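Local coordinates for alpha-glucosidase (Pseudoalteromonas sp. K8, PDB 5HQA), which hydrolyses alpha-glucosides as a calcium-dependent family 97 glycoside hydrolase that is activated by chloride, at residues A140-P146 and V156-L162; H169-T173 and S183-A187; A237-V241 and A479-L484; E128-V134 and G203-L209; G565-V569 and R596-I600. One frame throughout, in Å; residues are numbered along the deposited sequence.

Contact 1: residues A140-P146 and V156-L162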
# COMPACT_ATOMS: atom_id res chain seq x y z
N ALA A 140 1.31 11.07 -23.84
CA ALA A 140 1.69 10.46 -22.57
C ALA A 140 1.16 9.03 -22.48
O ALA A 140 0.15 8.67 -23.10
CB ALA A 140 1.14 11.28 -21.40
N THR A 141 1.84 8.22 -21.67
CA THR A 141 1.50 6.82 -21.44
C THR A 141 1.19 6.62 -19.96
O THR A 141 1.95 7.09 -19.11
CB THR A 141 2.66 5.89 -21.83
OG1 THR A 141 2.96 6.06 -23.22
CG2 THR A 141 2.31 4.43 -21.55
N ALA A 142 0.11 5.91 -19.67
CA ALA A 142 -0.34 5.71 -18.30
C ALA A 142 -0.45 4.22 -17.96
O ALA A 142 -0.74 3.39 -18.83
CB ALA A 142 -1.70 6.39 -18.05
N TRP A 143 -0.24 3.90 -16.68
CA TRP A 143 -0.39 2.54 -16.16
C TRP A 143 -1.36 2.62 -14.99
O TRP A 143 -1.01 3.18 -13.94
CB TRP A 143 0.96 1.98 -15.72
CG TRP A 143 2.03 2.07 -16.76
CD1 TRP A 143 2.28 1.16 -17.75
CD2 TRP A 143 3.01 3.11 -16.92
NE1 TRP A 143 3.36 1.57 -18.51
CE2 TRP A 143 3.83 2.76 -18.01
CE3 TRP A 143 3.29 4.30 -16.22
CZ2 TRP A 143 4.89 3.56 -18.44
CZ3 TRP A 143 4.35 5.08 -16.64
CH2 TRP A 143 5.13 4.71 -17.74
N TRP A 144 -2.57 2.07 -15.14
CA TRP A 144 -3.64 2.46 -14.22
C TRP A 144 -4.64 1.33 -14.00
O TRP A 144 -4.74 0.40 -14.80
CB TRP A 144 -4.37 3.70 -14.76
CG TRP A 144 -4.90 3.52 -16.16
CD1 TRP A 144 -4.22 3.73 -17.33
CD2 TRP A 144 -6.21 3.08 -16.53
NE1 TRP A 144 -5.04 3.46 -18.41
CE2 TRP A 144 -6.27 3.07 -17.94
CE3 TRP A 144 -7.35 2.71 -15.80
CZ2 TRP A 144 -7.42 2.69 -18.64
CZ3 TRP A 144 -8.50 2.33 -16.50
CH2 TRP A 144 -8.52 2.33 -17.91
N ILE A 145 -5.39 1.45 -12.90
CA ILE A 145 -6.55 0.58 -12.66
C ILE A 145 -7.82 1.42 -12.62
O ILE A 145 -7.79 2.59 -12.19
CB ILE A 145 -6.40 -0.26 -11.38
CG1 ILE A 145 -6.15 0.64 -10.15
CG2 ILE A 145 -5.34 -1.35 -11.55
CD1 ILE A 145 -6.62 0.02 -8.83
N PRO A 146 -8.95 0.87 -13.05
CA PRO A 146 -10.19 1.65 -13.05
C PRO A 146 -10.70 1.86 -11.63
O PRO A 146 -10.52 1.02 -10.75
CB PRO A 146 -11.15 0.77 -13.85
CG PRO A 146 -10.66 -0.64 -13.53
CD PRO A 146 -9.15 -0.51 -13.52
N VAL A 156 -5.79 -5.82 -12.43
CA VAL A 156 -4.47 -5.71 -13.06
C VAL A 156 -4.37 -4.36 -13.75
O VAL A 156 -5.38 -3.76 -14.15
CB VAL A 156 -4.20 -6.88 -14.03
CG1 VAL A 156 -4.29 -8.22 -13.29
CG2 VAL A 156 -5.16 -6.84 -15.22
N TYR A 157 -3.14 -3.86 -13.90
CA TYR A 157 -2.92 -2.53 -14.45
C TYR A 157 -3.03 -2.53 -15.96
O TYR A 157 -2.58 -3.46 -16.64
CB TYR A 157 -1.55 -1.99 -13.99
CG TYR A 157 -1.67 -1.48 -12.58
CD1 TYR A 157 -1.66 -2.36 -11.50
CD2 TYR A 157 -1.90 -0.13 -12.33
CE1 TYR A 157 -1.83 -1.90 -10.20
CE2 TYR A 157 -2.08 0.34 -11.04
CZ TYR A 157 -2.04 -0.55 -9.98
OH TYR A 157 -2.22 -0.10 -8.70
N ASN A 158 -3.66 -1.48 -16.49
CA ASN A 158 -3.75 -1.24 -17.92
C ASN A 158 -2.59 -0.36 -18.37
O ASN A 158 -2.20 0.56 -17.66
CB ASN A 158 -5.06 -0.53 -18.27
CG ASN A 158 -6.27 -1.28 -17.78
OD1 ASN A 158 -7.12 -0.72 -17.08
ND2 ASN A 158 -6.36 -2.55 -18.13
N THR A 159 -2.07 -0.63 -19.57
CA THR A 159 -1.04 0.19 -20.20
C THR A 159 -1.70 0.85 -21.41
O THR A 159 -2.00 0.18 -22.40
CB THR A 159 0.16 -0.64 -20.64
OG1 THR A 159 0.69 -1.37 -19.53
CG2 THR A 159 1.26 0.26 -21.25
N THR A 160 -1.96 2.17 -21.32
CA THR A 160 -2.68 2.83 -22.41
C THR A 160 -2.14 4.24 -22.64
O THR A 160 -1.44 4.77 -21.77
CB THR A 160 -4.18 2.95 -22.12
OG1 THR A 160 -4.39 3.99 -21.15
CG2 THR A 160 -4.78 1.65 -21.59
N PRO A 161 -2.47 4.87 -23.76
CA PRO A 161 -2.35 6.34 -23.85
C PRO A 161 -3.07 7.01 -22.68
O PRO A 161 -4.12 6.55 -22.24
CB PRO A 161 -3.03 6.67 -25.18
CG PRO A 161 -2.82 5.41 -26.02
CD PRO A 161 -2.91 4.27 -25.04
N LEU A 162 -2.49 8.10 -22.18
CA LEU A 162 -3.08 8.79 -21.03
C LEU A 162 -4.53 9.21 -21.30
O LEU A 162 -5.36 9.18 -20.39
CB LEU A 162 -2.23 10.00 -20.66
CG LEU A 162 -2.68 10.86 -19.47
CD1 LEU A 162 -2.71 10.05 -18.18
CD2 LEU A 162 -1.73 12.05 -19.31
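Trp-144 sends its indole NE1 to the hydroxyl OG1 of Thr-160, 2.9 Å away and close to the ring plane, along a nearly straight N-H (171°). That hydroxyl in turn gives its own proton to Pro-161 O, so it both accepts and donates. The chi1 of Trp-144 (55°) sets CG between the backbone N and the carbonyl carbon and lays the ring across the neighbouring strand, with Asn-158 OD1 3.3 Å above one face. A leucine in place of Trp-144 would probably leave Thr-160 OG1 without its donor and uncover Asn-158. Backbone groups are satisfied in pairs: Ala-142 exchanges N-H and C=O with Thr-160, and Trp-144 does the same with Asn-158, whose N reaches Trp-144 O at 2.7 Å. Leu-162 N closes on Ala-140 O. Ile-145 CG2 sits over the centre of the Tyr-157 ring, 3.5 Å from its centroid, a CH-pi contact. Strands 141-144 and 158-161 are antiparallel neighbours at one margin of a nine-stranded sheet, 158-161 outermost, in the galactose-mutarotase-like N-terminal region.

Contact 2: residues H169-T173 and S183-A187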
# COMPACT_ATOMS: atom_id res chain seq x y z
N HIS A 169 -8.18 4.99 -10.06
CA HIS A 169 -7.73 5.07 -8.68
C HIS A 169 -6.31 5.64 -8.62
O HIS A 169 -5.58 5.66 -9.61
CB HIS A 169 -7.76 3.69 -8.01
CG HIS A 169 -9.11 3.32 -7.48
ND1 HIS A 169 -9.85 4.16 -6.68
CD2 HIS A 169 -9.85 2.20 -7.65
CE1 HIS A 169 -10.99 3.57 -6.37
NE2 HIS A 169 -11.02 2.38 -6.94
N THR A 170 -5.94 6.12 -7.44
CA THR A 170 -4.57 6.57 -7.21
C THR A 170 -3.86 5.59 -6.28
O THR A 170 -4.52 4.89 -5.51
CB THR A 170 -4.54 8.00 -6.62
OG1 THR A 170 -4.85 7.96 -5.21
CG2 THR A 170 -5.52 8.93 -7.35
N PRO A 171 -2.52 5.53 -6.32
CA PRO A 171 -1.54 6.31 -7.10
C PRO A 171 -1.73 6.10 -8.60
O PRO A 171 -1.81 4.97 -9.08
CB PRO A 171 -0.19 5.76 -6.64
CG PRO A 171 -0.47 5.17 -5.29
CD PRO A 171 -1.84 4.58 -5.42
N PHE A 172 -1.82 7.21 -9.32
CA PHE A 172 -2.06 7.20 -10.75
C PHE A 172 -0.77 7.66 -11.41
O PHE A 172 -0.40 8.84 -11.30
CB PHE A 172 -3.23 8.12 -11.10
CG PHE A 172 -3.45 8.28 -12.58
CD1 PHE A 172 -3.61 7.17 -13.39
CD2 PHE A 172 -3.55 9.55 -13.14
CE1 PHE A 172 -3.85 7.32 -14.76
CE2 PHE A 172 -3.78 9.71 -14.51
CZ PHE A 172 -3.93 8.59 -15.32
N THR A 173 -0.08 6.74 -12.09
CA THR A 173 1.28 6.95 -12.58
C THR A 173 1.30 6.98 -14.11
O THR A 173 0.68 6.14 -14.77
CB THR A 173 2.19 5.84 -12.06
OG1 THR A 173 2.21 5.90 -10.63
CG2 THR A 173 3.62 6.00 -12.60
N SER A 183 3.24 10.92 -10.79
CA SER A 183 2.24 10.09 -10.12
C SER A 183 1.41 10.97 -9.21
O SER A 183 1.95 11.75 -8.41
CB SER A 183 2.91 8.97 -9.31
OG SER A 183 1.93 8.05 -8.85
N ILE A 184 0.09 10.83 -9.31
CA ILE A 184 -0.86 11.62 -8.53
C ILE A 184 -1.45 10.73 -7.44
O ILE A 184 -1.86 9.59 -7.72
CB ILE A 184 -1.96 12.21 -9.43
CG1 ILE A 184 -1.32 13.09 -10.51
CG2 ILE A 184 -3.00 13.00 -8.61
CD1 ILE A 184 -2.29 13.51 -11.58
N HIS A 185 -1.52 11.25 -6.22
CA HIS A 185 -2.04 10.47 -5.10
C HIS A 185 -2.52 11.47 -4.05
O HIS A 185 -2.75 12.64 -4.36
CB HIS A 185 -0.96 9.49 -4.62
CG HIS A 185 -1.42 8.49 -3.60
ND1 HIS A 185 -2.57 7.74 -3.76
CD2 HIS A 185 -0.88 8.12 -2.42
CE1 HIS A 185 -2.72 6.95 -2.71
NE2 HIS A 185 -1.71 7.16 -1.88
N GLU A 186 -2.69 11.02 -2.81
CA GLU A 186 -3.04 11.93 -1.73
C GLU A 186 -2.43 11.43 -0.43
O GLU A 186 -2.00 10.27 -0.33
CB GLU A 186 -4.57 12.10 -1.62
CG GLU A 186 -5.38 10.84 -1.57
CD GLU A 186 -6.88 11.13 -1.48
OE1 GLU A 186 -7.68 10.30 -1.96
OE2 GLU A 186 -7.26 12.19 -0.93
N ALA A 187 -2.36 12.31 0.56
CA ALA A 187 -1.74 11.97 1.82
C ALA A 187 -2.61 12.44 2.98
O ALA A 187 -3.25 13.49 2.90
CB ALA A 187 -0.32 12.58 1.94
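The imidazole of His-185 has Pro-171 over one face and Thr-170 at its edge. Pro-171 CG stands 3.8 Å from the ring centroid and 14° off the normal, a CH-pi contact in which the two side chains lie alongside and point the same way. The Thr-170 to Pro-171 peptide is cis, and these consecutive residues take the edge and one face of the same ring. At the edge, Thr-170 OG1 and His-185 ND1 form a 2.7 Å hydrogen bond. His-185 CG is anti to the backbone N (chi1 -172°), which carries the ring over to both residues, and NE2 is bonded to Asp-441 O beyond the hairpin. An alanine at His-185 would probably deprive Thr-170 OG1 and Asp-441 O of a partner and open a gap against Pro-171. Ile-184 CD1 lies at the edge of the Phe-172 ring, loosely, 4.4 Å from CD2.

The backbones join through a reciprocal pair, Phe-172 N to Ile-184 O and Ile-184 N to Phe-172 O, each 2.9 Å. Next to it Ser-183 OG and Thr-173 OG1 approach to 2.8 Å, and Thr-173 OG1 is also bonded to Phe-480 O. All touching residues are buried. Strands 172-175 and 181-187 thus make an antiparallel beta hairpin in the interior of a nine-stranded sheet, between strands 224-234 and 141-144.

Contact 3: residues A237-V241 and A479-L484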
# COMPACT_ATOMS: atom_id res chain seq x y z
N ALA A 237 11.72 6.60 -13.52
CA ALA A 237 10.69 5.87 -12.78
C ALA A 237 11.10 5.66 -11.32
O ALA A 237 10.29 5.85 -10.41
CB ALA A 237 10.41 4.54 -13.48
N VAL A 238 12.36 5.29 -11.08
CA VAL A 238 12.76 5.03 -9.69
C VAL A 238 12.77 6.30 -8.84
O VAL A 238 12.76 6.21 -7.61
CB VAL A 238 14.14 4.34 -9.58
CG1 VAL A 238 14.08 2.94 -10.18
CG2 VAL A 238 15.23 5.18 -10.24
N ASP A 239 12.78 7.49 -9.46
CA ASP A 239 12.68 8.70 -8.65
C ASP A 239 11.32 8.81 -7.98
O ASP A 239 11.21 9.42 -6.91
CB ASP A 239 12.94 9.95 -9.50
CG ASP A 239 14.36 10.01 -10.03
OD1 ASP A 239 15.27 9.40 -9.41
OD2 ASP A 239 14.58 10.69 -11.05
N LEU A 240 10.28 8.22 -8.58
CA LEU A 240 9.00 8.13 -7.89
C LEU A 240 9.11 7.23 -6.67
O LEU A 240 8.58 7.54 -5.60
CB LEU A 240 7.92 7.59 -8.83
CG LEU A 240 7.66 8.30 -10.15
CD1 LEU A 240 6.54 7.59 -10.91
CD2 LEU A 240 7.31 9.74 -9.90
N VAL A 241 9.78 6.09 -6.83
CA VAL A 241 9.86 5.10 -5.77
C VAL A 241 10.63 5.65 -4.57
O VAL A 241 10.20 5.50 -3.41
CB VAL A 241 10.50 3.81 -6.31
CG1 VAL A 241 10.76 2.85 -5.18
CG2 VAL A 241 9.59 3.17 -7.37
N ALA A 479 5.09 -2.02 -8.37
CA ALA A 479 6.22 -1.30 -7.79
C ALA A 479 6.17 0.19 -8.08
O ALA A 479 6.73 0.98 -7.31
CB ALA A 479 7.54 -1.88 -8.30
N PHE A 480 5.52 0.61 -9.17
CA PHE A 480 5.49 2.02 -9.54
C PHE A 480 4.08 2.60 -9.47
O PHE A 480 3.84 3.72 -9.93
CB PHE A 480 6.06 2.21 -10.95
CG PHE A 480 7.48 1.74 -11.10
CD1 PHE A 480 8.54 2.57 -10.77
CD2 PHE A 480 7.76 0.45 -11.56
CE1 PHE A 480 9.85 2.14 -10.90
CE2 PHE A 480 9.07 0.00 -11.69
CZ PHE A 480 10.12 0.85 -11.37
N THR A 481 3.14 1.86 -8.89
CA THR A 481 1.79 2.35 -8.74
C THR A 481 1.36 2.13 -7.29
O THR A 481 1.61 2.97 -6.43
CB THR A 481 0.85 1.65 -9.74
OG1 THR A 481 0.94 0.23 -9.56
CG2 THR A 481 1.24 2.00 -11.18
N ARG A 482 0.74 0.97 -7.02
CA ARG A 482 0.28 0.64 -5.67
C ARG A 482 1.37 0.84 -4.62
O ARG A 482 1.10 1.36 -3.53
CB ARG A 482 -0.22 -0.81 -5.66
CG ARG A 482 -0.36 -1.41 -4.27
CD ARG A 482 -1.47 -0.75 -3.44
NE ARG A 482 -1.55 -1.39 -2.13
CZ ARG A 482 -0.72 -1.14 -1.12
NH1 ARG A 482 -0.86 -1.79 0.03
NH2 ARG A 482 0.25 -0.24 -1.26
N MET A 483 2.61 0.42 -4.91
CA MET A 483 3.64 0.48 -3.87
C MET A 483 4.09 1.91 -3.58
O MET A 483 4.73 2.14 -2.54
CB MET A 483 4.85 -0.38 -4.25
CG MET A 483 4.53 -1.87 -4.38
SD MET A 483 3.56 -2.58 -3.01
CE MET A 483 4.73 -2.46 -1.66
N LEU A 484 3.78 2.88 -4.45
CA LEU A 484 4.04 4.27 -4.09
C LEU A 484 3.18 4.73 -2.92
O LEU A 484 3.55 5.71 -2.24
CB LEU A 484 3.80 5.18 -5.30
CG LEU A 484 4.59 4.89 -6.58
CD1 LEU A 484 4.31 5.97 -7.62
CD2 LEU A 484 6.09 4.79 -6.30
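Phe-480 pushes its ring against one side of helix 237-241, where CE1 meets Ala-237 CB at 3.6 Å and CD1 meets Val-241 CG2, also at 3.6 Å. Both methyls approach the ring obliquely, one turn of helix apart, and Val-238 N lies near the ring plane at the edge. Phe-480 CG is anti to its carbonyl carbon (chi1 -59°), a setting that brings the end of the side chain nearer the helix than its CB direction alone would. Val-241 uses the same methyl twice: CG2 also rests 3.6 Å from Ala-479 O. Leu-484 covers the C-terminal end of the helical segment with both of its branches. CD2 lies 3.8 Å from Val-241 CA and equally close to Leu-240 O, while CD1 faces Leu-240 CB at 4.1 Å. No hydrogen bond crosses between the segments; the join is by van der Waals packing, mostly of apolar side chains, with two backbone carbonyls also touched by methyl groups.

Helix 237-241, from the N-terminal family region, thereby meets the chain around helix 482-485 of the glycoside hydrolase 97 region. Leu-240 and Leu-484 also rest on Thr-173 of strand 172-175, and Ala-237 and Leu-240 on His-181 of strand 181-187; past the ring, Phe-480 and Ala-479 touch Ile-568 of strand 567-574.

Contact 4: residues E128-V134 and G203-L209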
# COMPACT_ATOMS: atom_id res chain seq x y z
N GLU A 128 -15.32 18.58 -5.28
CA GLU A 128 -14.05 19.28 -5.17
C GLU A 128 -13.58 19.57 -6.59
O GLU A 128 -13.47 18.65 -7.41
CB GLU A 128 -13.02 18.44 -4.40
CG GLU A 128 -11.70 19.18 -4.21
CD GLU A 128 -10.67 18.39 -3.43
OE1 GLU A 128 -11.05 17.65 -2.49
OE2 GLU A 128 -9.46 18.53 -3.75
N LEU A 129 -13.33 20.85 -6.89
CA LEU A 129 -13.04 21.27 -8.26
C LEU A 129 -11.58 21.07 -8.66
O LEU A 129 -11.25 21.31 -9.83
CB LEU A 129 -13.43 22.74 -8.45
CG LEU A 129 -14.91 23.04 -8.20
CD1 LEU A 129 -15.19 24.53 -8.39
CD2 LEU A 129 -15.80 22.20 -9.13
N THR A 130 -10.73 20.64 -7.73
CA THR A 130 -9.31 20.39 -7.98
C THR A 130 -9.10 19.63 -9.28
O THR A 130 -9.70 18.58 -9.51
CB THR A 130 -8.74 19.57 -6.83
OG1 THR A 130 -9.04 20.23 -5.60
CG2 THR A 130 -7.21 19.38 -7.00
N GLU A 131 -8.20 20.15 -10.12
CA GLU A 131 -7.81 19.48 -11.35
C GLU A 131 -6.32 19.19 -11.35
O GLU A 131 -5.54 19.79 -10.60
CB GLU A 131 -8.17 20.32 -12.59
CG GLU A 131 -9.67 20.52 -12.81
CD GLU A 131 -9.97 21.60 -13.85
OE1 GLU A 131 -9.04 22.39 -14.20
OE2 GLU A 131 -11.13 21.68 -14.31
N PHE A 132 -5.94 18.26 -12.22
CA PHE A 132 -4.56 17.97 -12.59
C PHE A 132 -4.57 17.95 -14.12
O PHE A 132 -4.87 16.92 -14.73
CB PHE A 132 -4.09 16.63 -12.00
CG PHE A 132 -4.34 16.49 -10.52
CD1 PHE A 132 -5.57 16.06 -10.05
CD2 PHE A 132 -3.35 16.81 -9.60
CE1 PHE A 132 -5.81 15.94 -8.69
CE2 PHE A 132 -3.58 16.70 -8.24
CZ PHE A 132 -4.81 16.26 -7.78
N ALA A 133 -4.30 19.09 -14.74
CA ALA A 133 -4.35 19.20 -16.20
C ALA A 133 -2.98 18.85 -16.76
O ALA A 133 -2.04 19.65 -16.68
CB ALA A 133 -4.80 20.60 -16.63
N VAL A 134 -2.86 17.67 -17.35
CA VAL A 134 -1.57 17.19 -17.84
C VAL A 134 -1.27 17.82 -19.19
O VAL A 134 -2.08 17.73 -20.13
CB VAL A 134 -1.56 15.66 -17.92
CG1 VAL A 134 -0.22 15.17 -18.46
CG2 VAL A 134 -1.84 15.06 -16.56
N GLY A 203 -6.89 15.14 -20.98
CA GLY A 203 -5.78 15.42 -20.10
C GLY A 203 -6.14 16.14 -18.81
O GLY A 203 -5.25 16.32 -17.96
N VAL A 204 -7.39 16.56 -18.62
CA VAL A 204 -7.78 17.32 -17.44
C VAL A 204 -8.40 16.33 -16.45
O VAL A 204 -9.58 15.96 -16.57
CB VAL A 204 -8.75 18.45 -17.78
CG1 VAL A 204 -9.08 19.24 -16.51
CG2 VAL A 204 -8.17 19.35 -18.86
N PHE A 205 -7.63 15.92 -15.44
CA PHE A 205 -8.14 14.99 -14.44
C PHE A 205 -8.74 15.77 -13.28
O PHE A 205 -8.03 16.52 -12.60
CB PHE A 205 -7.03 14.05 -13.98
CG PHE A 205 -6.59 13.11 -15.06
CD1 PHE A 205 -5.60 13.49 -15.96
CD2 PHE A 205 -7.21 11.89 -15.22
CE1 PHE A 205 -5.21 12.63 -16.98
CE2 PHE A 205 -6.83 11.02 -16.25
CZ PHE A 205 -5.83 11.39 -17.13
N GLN A 206 -10.04 15.62 -13.07
CA GLN A 206 -10.73 16.33 -12.01
C GLN A 206 -10.92 15.41 -10.81
O GLN A 206 -11.21 14.23 -10.97
CB GLN A 206 -12.09 16.83 -12.50
CG GLN A 206 -12.81 17.79 -11.57
CD GLN A 206 -14.19 18.13 -12.13
OE1 GLN A 206 -14.97 17.24 -12.44
NE2 GLN A 206 -14.48 19.42 -12.26
N ALA A 207 -10.71 15.96 -9.61
CA ALA A 207 -11.01 15.23 -8.38
C ALA A 207 -12.46 14.77 -8.40
O ALA A 207 -13.38 15.54 -8.69
CB ALA A 207 -10.75 16.10 -7.15
N ASP A 208 -12.66 13.49 -8.10
CA ASP A 208 -13.98 12.87 -8.08
C ASP A 208 -14.09 12.17 -6.73
O ASP A 208 -13.55 11.08 -6.54
CB ASP A 208 -14.12 11.90 -9.26
CG ASP A 208 -15.52 11.33 -9.41
OD1 ASP A 208 -16.18 11.06 -8.38
OD2 ASP A 208 -15.95 11.13 -10.57
N LEU A 209 -14.75 12.81 -5.76
CA LEU A 209 -14.75 12.32 -4.39
C LEU A 209 -15.76 11.18 -4.24
O LEU A 209 -16.90 11.29 -4.69
CB LEU A 209 -15.10 13.45 -3.42
CG LEU A 209 -14.10 14.61 -3.41
CD1 LEU A 209 -14.48 15.60 -2.32
CD2 LEU A 209 -12.67 14.11 -3.20
O HOH W 1 -15.18 15.94 -6.65
O HOH W 2 -12.77 21.71 -11.98
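Backbone hydrogen bonds pair Phe-132 with Phe-205 in both directions: Phe-132 N reaches Phe-205 O at 2.7 Å, and the return bond from Phe-205 N meets Phe-132 O from well above the carbonyl plane. Ala-207 N to Thr-130 O, almost straight at 178°, and Val-134 N to Gly-203 O extend the series on the two sides. Gly-203 has positive phi, and a CB there would come close to Val-134 O.

Strands 122-134 and 204-209 are antiparallel neighbours in the N-terminal beta-sandwich-like region, where Glu-131 pairs with Gln-206 and Ala-133 with Val-204 on one face.

Side chains also pack: Val-204 CG1 lies 3.7 Å from the carboxylate carbon CD of Glu-131, a glutamate extended beyond CG and bonded through OE1 to Ala-37 N; Val-134 CG2 meets Phe-205 CD1 at 4.1 Å, and Glu-128 CB meets Leu-209 CD1 at 3.8 Å.

Two waters bridge the segments near Glu-128 to Glu-131. One takes the N-H of Glu-128 and of Leu-209 and donates to Ala-207 O; the other accepts from Gln-206 NE2 and donates to Leu-129 O and Glu-131 OE2. Glu-128 OE2 accepts a short bond from Thr-130 OG1, at 2.5 Å, on its anti lone pair, and forms a salt bridge with Arg-229.

Contact 5: residues G565-V569 and R596-I600. With MG (magnesium ion), chain F.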
# COMPACT_ATOMS: atom_id res chain seq x y z
N GLY A 565 6.20 -1.50 -15.38
CA GLY A 565 5.67 -2.61 -16.15
C GLY A 565 6.72 -3.46 -16.84
O GLY A 565 6.36 -4.34 -17.63
N ASP A 566 8.00 -3.22 -16.56
CA ASP A 566 9.09 -4.00 -17.14
C ASP A 566 9.98 -4.63 -16.08
O ASP A 566 10.17 -5.85 -16.10
CB ASP A 566 9.94 -3.14 -18.09
CG ASP A 566 9.20 -2.79 -19.37
OD1 ASP A 566 8.15 -3.41 -19.66
OD2 ASP A 566 9.69 -1.89 -20.10
N PHE A 567 10.53 -3.85 -15.15
CA PHE A 567 11.40 -4.45 -14.14
C PHE A 567 11.65 -3.45 -13.02
O PHE A 567 11.40 -2.26 -13.17
CB PHE A 567 12.75 -4.91 -14.73
CG PHE A 567 13.70 -3.78 -15.05
CD1 PHE A 567 13.53 -3.02 -16.21
CD2 PHE A 567 14.79 -3.50 -14.22
CE1 PHE A 567 14.43 -1.99 -16.53
CE2 PHE A 567 15.68 -2.48 -14.53
CZ PHE A 567 15.50 -1.72 -15.68
N ILE A 568 12.16 -3.97 -11.90
CA ILE A 568 12.62 -3.12 -10.80
C ILE A 568 13.71 -3.87 -10.04
O ILE A 568 13.68 -5.10 -9.92
CB ILE A 568 11.46 -2.70 -9.85
CG1 ILE A 568 12.02 -1.83 -8.71
CG2 ILE A 568 10.73 -3.91 -9.31
CD1 ILE A 568 11.21 -0.64 -8.36
N VAL A 569 14.69 -3.11 -9.53
CA VAL A 569 15.77 -3.62 -8.70
C VAL A 569 15.81 -2.79 -7.42
O VAL A 569 15.96 -1.56 -7.48
CB VAL A 569 17.14 -3.55 -9.41
CG1 VAL A 569 18.22 -4.18 -8.53
CG2 VAL A 569 17.07 -4.23 -10.77
N ARG A 596 15.42 -10.53 -19.05
CA ARG A 596 16.12 -9.25 -19.04
C ARG A 596 17.48 -9.40 -18.40
O ARG A 596 17.63 -10.11 -17.39
CB ARG A 596 15.35 -8.15 -18.28
CG ARG A 596 14.12 -7.64 -19.00
CD ARG A 596 13.37 -6.49 -18.26
NE ARG A 596 12.05 -6.38 -18.88
CZ ARG A 596 11.81 -5.70 -19.99
NH1 ARG A 596 12.81 -5.04 -20.57
NH2 ARG A 596 10.59 -5.67 -20.53
N THR A 597 18.47 -8.72 -18.97
CA THR A 597 19.80 -8.59 -18.38
C THR A 597 19.94 -7.18 -17.81
O THR A 597 19.66 -6.20 -18.51
CB THR A 597 20.88 -8.84 -19.43
OG1 THR A 597 20.76 -10.18 -19.91
CG2 THR A 597 22.27 -8.64 -18.84
N ILE A 598 20.34 -7.08 -16.55
CA ILE A 598 20.45 -5.80 -15.87
C ILE A 598 21.84 -5.70 -15.24
O ILE A 598 22.23 -6.55 -14.44
CB ILE A 598 19.38 -5.62 -14.79
CG1 ILE A 598 18.00 -5.95 -15.35
CG2 ILE A 598 19.42 -4.19 -14.24
CD1 ILE A 598 16.99 -6.22 -14.27
N GLU A 599 22.57 -4.64 -15.59
CA GLU A 599 23.88 -4.39 -14.98
C GLU A 599 23.71 -3.52 -13.75
O GLU A 599 23.08 -2.47 -13.81
CB GLU A 599 24.81 -3.72 -15.98
CG GLU A 599 24.80 -4.36 -17.34
CD GLU A 599 25.48 -5.72 -17.36
OE1 GLU A 599 26.19 -6.06 -16.38
OE2 GLU A 599 25.30 -6.46 -18.36
N ILE A 600 24.30 -3.95 -12.63
CA ILE A 600 24.12 -3.31 -11.34
C ILE A 600 25.48 -3.03 -10.72
O ILE A 600 26.32 -3.93 -10.63
CB ILE A 600 23.27 -4.20 -10.40
CG1 ILE A 600 21.81 -4.22 -10.88
CG2 ILE A 600 23.35 -3.72 -8.96
CD1 ILE A 600 21.17 -2.86 -10.93
MG MG F . 6.62 -4.81 -19.59
O HOH W 3 9.45 -4.33 -22.65
O HOH W 4 4.99 -6.02 -19.62
O HOH W 5 6.92 -5.33 -21.59
O HOH W 6 5.36 -3.26 -20.16
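A magnesium site and a classic beta bulge open strand 567-574 in the C-terminal region of the chain; in the bulge Asp-566 and Phe-567 both face Ala-563. Gly-565 O and Asp-566 OD1 bind the magnesium ion at 2.0 and 2.1 Å, three waters fill further positions, and Asp-592 completes the shell.

Arg-596 spreads its guanidinium over the Asp-566 side chain, the carboxylate and guanidinium planes stacked at 20° to each other. Asp-566 OD2 and Arg-596 NH2 form only a long salt bridge of 3.9 Å, with no N-H aimed at the oxygen; the charges alone are likely to attract. The chain of Arg-596, extended from CG to NE, reaches across from its strand to Asp-566 beside the metal, and its NE makes a salt bridge to the metal ligand Asp-592, so it probably steadies two first-shell carboxylates.

Farther from the ion the contact turns apolar, joining the sheet of strand 567-574 to strand 596-601. Phe-567 and Ile-598 slide past each other in opposite senses, with CD2 of the ring 3.5 Å from Ile-598 CD1. Val-569 reaches tip to tip with both isoleucines, CG2 to Ile-598 CD1 and CG1 to Ile-600 CD1. Near the metal, a water accepts from Arg-596 NH2 at 2.8 Å and gives a weak bond to Asp-566 OD1.

Contacts 1 and 2 share one sheet, where strands 141-144 and 172-175 are neighbours; contact 2 is wholly buried, whereas contact 1 reaches the sheet edge and is partly exposed. Contact 4 is also buried but belongs to another sheet, and Phe-205 and Phe-132 pack against Phe-172 and Ile-184 of contact 2. These three rely on backbone hydrogen bonds, whereas contacts 3 and 5 join separate elements through side chains. Contact 3 has no hydrogen bond between its segments and is mainly apolar; it links the N-terminal region to the glycoside hydrolase 97 region, touching contact 2 through Thr-173 and contact 5 through Ile-568. Contact 5 alone among them includes a metal, with charge at one end and hydrocarbon at the other.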